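Local atomic coordinates of transmembrane oligosaccharyl transferase (Archaeoglobus fulgidus, PDB entry 3WAJ), a protein that belongs to the STT3 family of membrane-embedded oligosaccharyl transferases, joining a helical membrane domain of the GT-C clan to large soluble domains. Residues F266-P269 and I274-S277; A217-A222 and L281-G286. All blocks are in the same frame, centred on the assembly; numbering follows the deposited sequence.

Overall arrangement
Both contacts belong to the N-terminal STT3 family region and lie at the start of helix 278-303, interaction 1 in the loop before it and interaction 2 on its first turns. Interaction 1 (266-269 with 274-277) folds that loop back on itself through a near-parallel, slid-apart pair of aromatic rings and a backbone hydrogen bond, whereas interaction 2 (217-222 with 281-286) joins the start of helix 221-234 to helix 278-303 by apolar side chains alone. Each is partly buried, interaction 1 having the larger interface. Their centres are 13 Å apart; they touch where I274 packs on A217 and F266 on L281. The Y276 side chain of interaction 1 is about 13 Å from the zinc ion.

Interaction 1: F266-P269 and I274-S277; sequences FNYP and IFYS
Y268 and F275 lay their rings almost parallel, with the planes at 3° and the centroids 4.6 Å apart, yet so far slid that overlap is slight. Over one face of the tyrosine lies chiefly the F275 methylene: CB of F275 approaches CD2 of Y268 to 3.4 Å and makes a CH-pi contact with its ring. In return, CE2 of Y268 stands over a face of the F275 ring. CG of Y268 lies anti to the backbone N (chi1 -169°), which carries the ring out beside F275, while P269 CD lies above the opposite tyrosine face, toward its rim. The two segments are the arms of the loop between helices 243-261 and 278-303 in the STT3 membrane domain. The loop is tied at its backbone by a hydrogen bond from N267 N to Y276 O (3.1 Å). Y276 turns its ring away from the other arm, and its OH bonds to V212 O. At S277, the N-cap residue of helix 278-303, chi1 of 73° tucks OG in over the backbone; this hydroxyl hydrogen-bonds to Q280 OE1 and S272 N and makes a weak bond to F279 N. Y79 packs edge-to-face with Y268 and also touches F275.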
ATOM      1  N   PHE A 266      -8.909   6.520  23.328  1.00 48.01           N
ATOM      2  CA  PHE A 266     -10.302   6.891  23.085  1.00 47.12           C
ATOM      3  C   PHE A 266     -10.528   7.686  21.810  1.00 52.39           C
ATOM      4  O   PHE A 266     -11.237   8.700  21.816  1.00 56.73           O
ATOM      5  CB  PHE A 266     -10.829   7.661  24.299  1.00 48.50           C
ATOM      6  CG  PHE A 266     -10.612   6.939  25.587  1.00 45.28           C
ATOM      7  CD1 PHE A 266     -11.458   5.904  25.961  1.00 42.11           C
ATOM      8  CD2 PHE A 266      -9.539   7.263  26.407  1.00 48.53           C
ATOM      9  CE1 PHE A 266     -11.249   5.214  27.148  1.00 47.01           C
ATOM     10  CE2 PHE A 266      -9.325   6.584  27.592  1.00 50.93           C
ATOM     11  CZ  PHE A 266     -10.182   5.555  27.964  1.00 48.58           C
ATOM     12  N   ASN A 267      -9.942   7.207  20.716  1.00 44.70           N
ATOM     13  CA  ASN A 267      -9.993   7.922  19.448  1.00 39.44           C
ATOM     14  C   ASN A 267     -10.800   7.165  18.411  1.00 45.49           C
ATOM     15  O   ASN A 267     -10.980   7.624  17.279  1.00 42.57           O
ATOM     16  CB  ASN A 267      -8.576   8.195  18.951  1.00 40.76           C
ATOM     17  CG  ASN A 267      -7.919   9.320  19.706  1.00 43.49           C
ATOM     18  OD1 ASN A 267      -8.523  10.373  19.894  1.00 50.71           O
ATOM     19  ND2 ASN A 267      -6.695   9.100  20.168  1.00 38.63           N
ATOM     20  N   TYR A 268     -11.308   6.008  18.822  1.00 44.74           N
ATOM     21  CA  TYR A 268     -12.148   5.194  17.958  1.00 46.75           C
ATOM     22  C   TYR A 268     -13.399   4.738  18.706  1.00 49.28           C
ATOM     23  O   TYR A 268     -13.296   4.191  19.794  1.00 43.84           O
ATOM     24  CB  TYR A 268     -11.367   3.982  17.461  1.00 37.15           C
ATOM     25  CG  TYR A 268     -12.067   3.232  16.372  1.00 33.11           C
ATOM     26  CD1 TYR A 268     -12.721   2.043  16.634  1.00 39.69           C
ATOM     27  CD2 TYR A 268     -12.082   3.723  15.072  1.00 37.31           C
ATOM     28  CE1 TYR A 268     -13.369   1.345  15.630  1.00 37.97           C
ATOM     29  CE2 TYR A 268     -12.721   3.046  14.064  1.00 40.93           C
ATOM     30  CZ  TYR A 268     -13.368   1.852  14.347  1.00 43.95           C
ATOM     31  OH  TYR A 268     -14.005   1.161  13.340  1.00 47.97           O
ATOM     32  N   PRO A 269     -14.582   4.950  18.104  1.00 54.91           N
ATOM     33  CA  PRO A 269     -15.884   4.664  18.725  1.00 57.57           C
ATOM     34  C   PRO A 269     -16.221   3.179  18.717  1.00 60.09           C
ATOM     35  O   PRO A 269     -17.124   2.761  17.979  1.00 60.56           O
ATOM     36  CB  PRO A 269     -16.864   5.411  17.817  1.00 57.24           C
ATOM     37  CG  PRO A 269     -16.210   5.355  16.460  1.00 56.41           C
ATOM     38  CD  PRO A 269     -14.724   5.463  16.726  1.00 53.36           C
ATOM     39  N   ILE A 274      -6.929  -2.562  15.373  1.00 36.73           N
ATOM     40  CA  ILE A 274      -6.059  -1.739  14.511  1.00 41.38           C
ATOM     41  C   ILE A 274      -6.163  -0.214  14.771  1.00 36.44           C
ATOM     42  O   ILE A 274      -5.153   0.468  14.952  1.00 41.68           O
ATOM     43  CB  ILE A 274      -6.196  -2.118  12.988  1.00 47.04           C
ATOM     44  CG1 ILE A 274      -5.048  -1.515  12.159  1.00 52.91           C
ATOM     45  CG2 ILE A 274      -7.562  -1.723  12.430  1.00 35.60           C
ATOM     46  CD1 ILE A 274      -3.643  -2.005  12.561  1.00 47.83           C
ATOM     47  N   PHE A 275      -7.382   0.302  14.825  1.00 32.36           N
ATOM     48  CA  PHE A 275      -7.625   1.680  15.244  1.00 30.70           C
ATOM     49  C   PHE A 275      -7.346   1.916  16.737  1.00 41.55           C
ATOM     50  O   PHE A 275      -7.300   0.967  17.537  1.00 42.08           O
ATOM     51  CB  PHE A 275      -9.062   2.070  14.904  1.00 28.33           C
ATOM     52  CG  PHE A 275      -9.371   2.002  13.426  1.00 32.89           C
ATOM     53  CD1 PHE A 275      -8.935   3.015  12.566  1.00 28.93           C
ATOM     54  CD2 PHE A 275     -10.076   0.922  12.888  1.00 30.74           C
ATOM     55  CE1 PHE A 275      -9.208   2.970  11.185  1.00 33.27           C
ATOM     56  CE2 PHE A 275     -10.355   0.865  11.505  1.00 31.81           C
ATOM     57  CZ  PHE A 275      -9.916   1.895  10.651  1.00 28.78           C
ATOM     58  N   TYR A 276      -7.169   3.181  17.115  1.00 44.46           N
ATOM     59  CA  TYR A 276      -6.776   3.514  18.486  1.00 42.38           C
ATOM     60  C   TYR A 276      -7.951   3.535  19.470  1.00 43.39           C
ATOM     61  O   TYR A 276      -8.615   4.554  19.669  1.00 43.59           O
ATOM     62  CB  TYR A 276      -5.886   4.771  18.510  1.00 35.97           C
ATOM     63  CG  TYR A 276      -4.509   4.392  18.037  1.00 36.76           C
ATOM     64  CD1 TYR A 276      -3.535   3.969  18.940  1.00 36.16           C
ATOM     65  CD2 TYR A 276      -4.211   4.344  16.677  1.00 34.68           C
ATOM     66  CE1 TYR A 276      -2.281   3.563  18.512  1.00 35.54           C
ATOM     67  CE2 TYR A 276      -2.959   3.933  16.233  1.00 35.04           C
ATOM     68  CZ  TYR A 276      -1.999   3.543  17.152  1.00 38.28           C
ATOM     69  OH  TYR A 276      -0.758   3.139  16.711  1.00 38.40           O
ATOM     70  N   SER A 277      -8.181   2.368  20.073  1.00 40.08           N
ATOM     71  CA  SER A 277      -9.399   2.078  20.812  1.00 40.79           C
ATOM     72  C   SER A 277      -9.062   1.646  22.231  1.00 45.29           C
ATOM     73  O   SER A 277      -7.889   1.446  22.561  1.00 44.95           O
ATOM     74  CB  SER A 277     -10.211   0.993  20.094  1.00 39.55           C
ATOM     75  OG  SER A 277      -9.627  -0.282  20.225  1.00 45.29           O
TER

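Interaction 2: A217-A222 and L281-G286; sequences AGFIIA and LLVLLG
V283 meets F219 and A222 with its two methyl branches, and L284 adds a second contact to A222; these four residues make up a small apolar interface. Along 281-286, the first residue, L281, directs its side chain away from segment 217-222 and packs instead on Y261, L262 and A265. V283 follows as the main contact. Its CG1 is anti to the backbone N (chi1 177°) and reaches A222 CB at 3.9 Å, while CG2 takes the place beside the backbone N and comes within 4.0 Å of F219 CD1. The phenylalanine CB also lies near CG1, at 4.1 Å, so the valine branches meet both the root and the ring of F219, which they approach obliquely. With chi1 at 64°, the F219 ring turns back over its own chain, and A217 O lies above one face, toward the rim. Next in sequence, L284 leaves its backbone at an angle to the facing segment, and its CD2 branch, not CD1, reaches A222 CB at 4.1 Å. The alanine methyl thus sits against one branch from each of two successive residues. The helix then continues through G286, with V283 O also accepting a hydrogen bond from S287 OG. F219 further packs edge-to-face with F279. On the facing segment, 3-10 geometry at 218-220 gives way to helix 221-234, whose I221 packs on helix 199-214. Helix 243-261 adjoins both partners, F254 touching A222 while S257 and A258 touch L284.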
ATOM      1  N   ALA A 217      -2.052  -2.670  16.244  1.00 36.78           N
ATOM      2  CA  ALA A 217      -2.092  -4.118  16.445  1.00 40.13           C
ATOM      3  C   ALA A 217      -0.935  -4.593  17.312  1.00 39.55           C
ATOM      4  O   ALA A 217      -0.823  -5.788  17.610  1.00 42.26           O
ATOM      5  CB  ALA A 217      -2.069  -4.832  15.104  1.00 43.52           C
ATOM      6  N   GLY A 218      -0.084  -3.649  17.716  1.00 37.29           N
ATOM      7  CA  GLY A 218       1.132  -3.950  18.456  1.00 40.25           C
ATOM      8  C   GLY A 218       0.913  -4.438  19.867  1.00 44.17           C
ATOM      9  O   GLY A 218       1.866  -4.852  20.535  1.00 49.57           O
ATOM     10  N   PHE A 219      -0.337  -4.404  20.326  1.00 43.63           N
ATOM     11  CA  PHE A 219      -0.684  -5.003  21.618  1.00 42.68           C
ATOM     12  C   PHE A 219      -0.287  -6.483  21.621  1.00 40.38           C
ATOM     13  O   PHE A 219      -0.126  -7.085  22.670  1.00 41.34           O
ATOM     14  CB  PHE A 219      -2.188  -4.866  21.882  1.00 41.20           C
ATOM     15  CG  PHE A 219      -3.035  -5.624  20.895  1.00 41.27           C
ATOM     16  CD1 PHE A 219      -3.339  -6.969  21.108  1.00 43.59           C
ATOM     17  CD2 PHE A 219      -3.486  -5.011  19.738  1.00 33.97           C
ATOM     18  CE1 PHE A 219      -4.083  -7.689  20.185  1.00 39.43           C
ATOM     19  CE2 PHE A 219      -4.242  -5.716  18.815  1.00 38.23           C
ATOM     20  CZ  PHE A 219      -4.541  -7.061  19.041  1.00 39.51           C
ATOM     21  N   ILE A 220      -0.148  -7.057  20.428  1.00 39.09           N
ATOM     22  CA  ILE A 220       0.228  -8.457  20.250  1.00 42.37           C
ATOM     23  C   ILE A 220       1.539  -8.829  20.955  1.00 44.36           C
ATOM     24  O   ILE A 220       1.753  -9.990  21.279  1.00 53.44           O
ATOM     25  CB  ILE A 220       0.310  -8.815  18.732  1.00 52.03           C
ATOM     26  CG1 ILE A 220       0.067 -10.305  18.509  1.00 54.92           C
ATOM     27  CG2 ILE A 220       1.666  -8.420  18.148  1.00 47.13           C
ATOM     28  CD1 ILE A 220      -1.196 -10.807  19.116  1.00 63.99           C
ATOM     29  N   ILE A 221       2.414  -7.854  21.201  1.00 41.07           N
ATOM     30  CA  ILE A 221       3.643  -8.123  21.949  1.00 39.91           C
ATOM     31  C   ILE A 221       3.305  -8.536  23.391  1.00 49.85           C
ATOM     32  O   ILE A 221       4.083  -9.224  24.053  1.00 54.53           O
ATOM     33  CB  ILE A 221       4.598  -6.898  21.939  1.00 48.11           C
ATOM     34  CG1 ILE A 221       5.950  -7.246  22.557  1.00 47.36           C
ATOM     35  CG2 ILE A 221       4.007  -5.745  22.711  1.00 49.74           C
ATOM     36  CD1 ILE A 221       6.707  -8.292  21.796  1.00 49.58           C
ATOM     37  N   ALA A 222       2.132  -8.131  23.876  1.00 50.62           N
ATOM     38  CA  ALA A 222       1.739  -8.474  25.248  1.00 50.06           C
ATOM     39  C   ALA A 222       1.516  -9.988  25.482  1.00 48.43           C
ATOM     40  O   ALA A 222       2.095 -10.546  26.418  1.00 46.73           O
ATOM     41  CB  ALA A 222       0.545  -7.626  25.737  1.00 40.62           C
ATOM     42  N   LEU A 281      -5.751  -0.774  25.390  1.00 45.61           N
ATOM     43  CA  LEU A 281      -5.603  -0.406  26.804  1.00 43.51           C
ATOM     44  C   LEU A 281      -5.990  -1.563  27.735  1.00 45.77           C
ATOM     45  O   LEU A 281      -5.305  -1.839  28.722  1.00 46.36           O
ATOM     46  CB  LEU A 281      -6.469   0.821  27.125  1.00 42.58           C
ATOM     47  CG  LEU A 281      -6.468   1.364  28.565  1.00 42.01           C
ATOM     48  CD1 LEU A 281      -5.086   1.871  28.980  1.00 38.40           C
ATOM     49  CD2 LEU A 281      -7.504   2.472  28.767  1.00 38.71           C
ATOM     50  N   LEU A 282      -7.097  -2.229  27.417  1.00 42.54           N
ATOM     51  CA  LEU A 282      -7.531  -3.398  28.167  1.00 45.07           C
ATOM     52  C   LEU A 282      -6.458  -4.473  28.101  1.00 50.36           C
ATOM     53  O   LEU A 282      -6.149  -5.107  29.113  1.00 55.23           O
ATOM     54  CB  LEU A 282      -8.847  -3.936  27.607  1.00 47.87           C
ATOM     55  CG  LEU A 282     -10.145  -3.590  28.338  1.00 55.11           C
ATOM     56  CD1 LEU A 282     -10.118  -2.191  28.932  1.00 57.58           C
ATOM     57  CD2 LEU A 282     -11.323  -3.740  27.383  1.00 49.28           C
ATOM     58  N   VAL A 283      -5.883  -4.676  26.916  1.00 41.29           N
ATOM     59  CA  VAL A 283      -4.858  -5.704  26.765  1.00 41.59           C
ATOM     60  C   VAL A 283      -3.669  -5.420  27.669  1.00 37.80           C
ATOM     61  O   VAL A 283      -3.196  -6.298  28.377  1.00 39.25           O
ATOM     62  CB  VAL A 283      -4.381  -5.873  25.303  1.00 42.97           C
ATOM     63  CG1 VAL A 283      -3.255  -6.899  25.241  1.00 39.60           C
ATOM     64  CG2 VAL A 283      -5.527  -6.322  24.428  1.00 42.94           C
ATOM     65  N   LEU A 284      -3.208  -4.178  27.667  1.00 37.47           N
ATOM     66  CA  LEU A 284      -2.038  -3.821  28.456  1.00 42.74           C
ATOM     67  C   LEU A 284      -2.324  -3.812  29.972  1.00 49.43           C
ATOM     68  O   LEU A 284      -1.480  -4.243  30.760  1.00 53.43           O
ATOM     69  CB  LEU A 284      -1.422  -2.509  27.949  1.00 44.18           C
ATOM     70  CG  LEU A 284      -1.085  -2.552  26.448  1.00 45.96           C
ATOM     71  CD1 LEU A 284      -0.630  -1.196  25.932  1.00 40.96           C
ATOM     72  CD2 LEU A 284      -0.019  -3.611  26.147  1.00 42.62           C
ATOM     73  N   LEU A 285      -3.509  -3.350  30.377  1.00 49.60           N
ATOM     74  CA  LEU A 285      -3.898  -3.389  31.793  1.00 47.47           C
ATOM     75  C   LEU A 285      -4.138  -4.822  32.250  1.00 45.79           C
ATOM     76  O   LEU A 285      -3.699  -5.219  33.326  1.00 48.23           O
ATOM     77  CB  LEU A 285      -5.154  -2.557  32.060  1.00 46.64           C
ATOM     78  CG  LEU A 285      -5.038  -1.038  32.099  1.00 48.67           C
ATOM     79  CD1 LEU A 285      -6.438  -0.411  32.015  1.00 45.04           C
ATOM     80  CD2 LEU A 285      -4.308  -0.570  33.353  1.00 47.07           C
ATOM     81  N   GLY A 286      -4.844  -5.596  31.434  1.00 42.99           N
ATOM     82  CA  GLY A 286      -5.093  -6.989  31.754  1.00 46.92           C
ATOM     83  C   GLY A 286      -3.784  -7.735  31.931  1.00 51.48           C
ATOM     84  O   GLY A 286      -3.618  -8.479  32.899  1.00 53.33           O
TER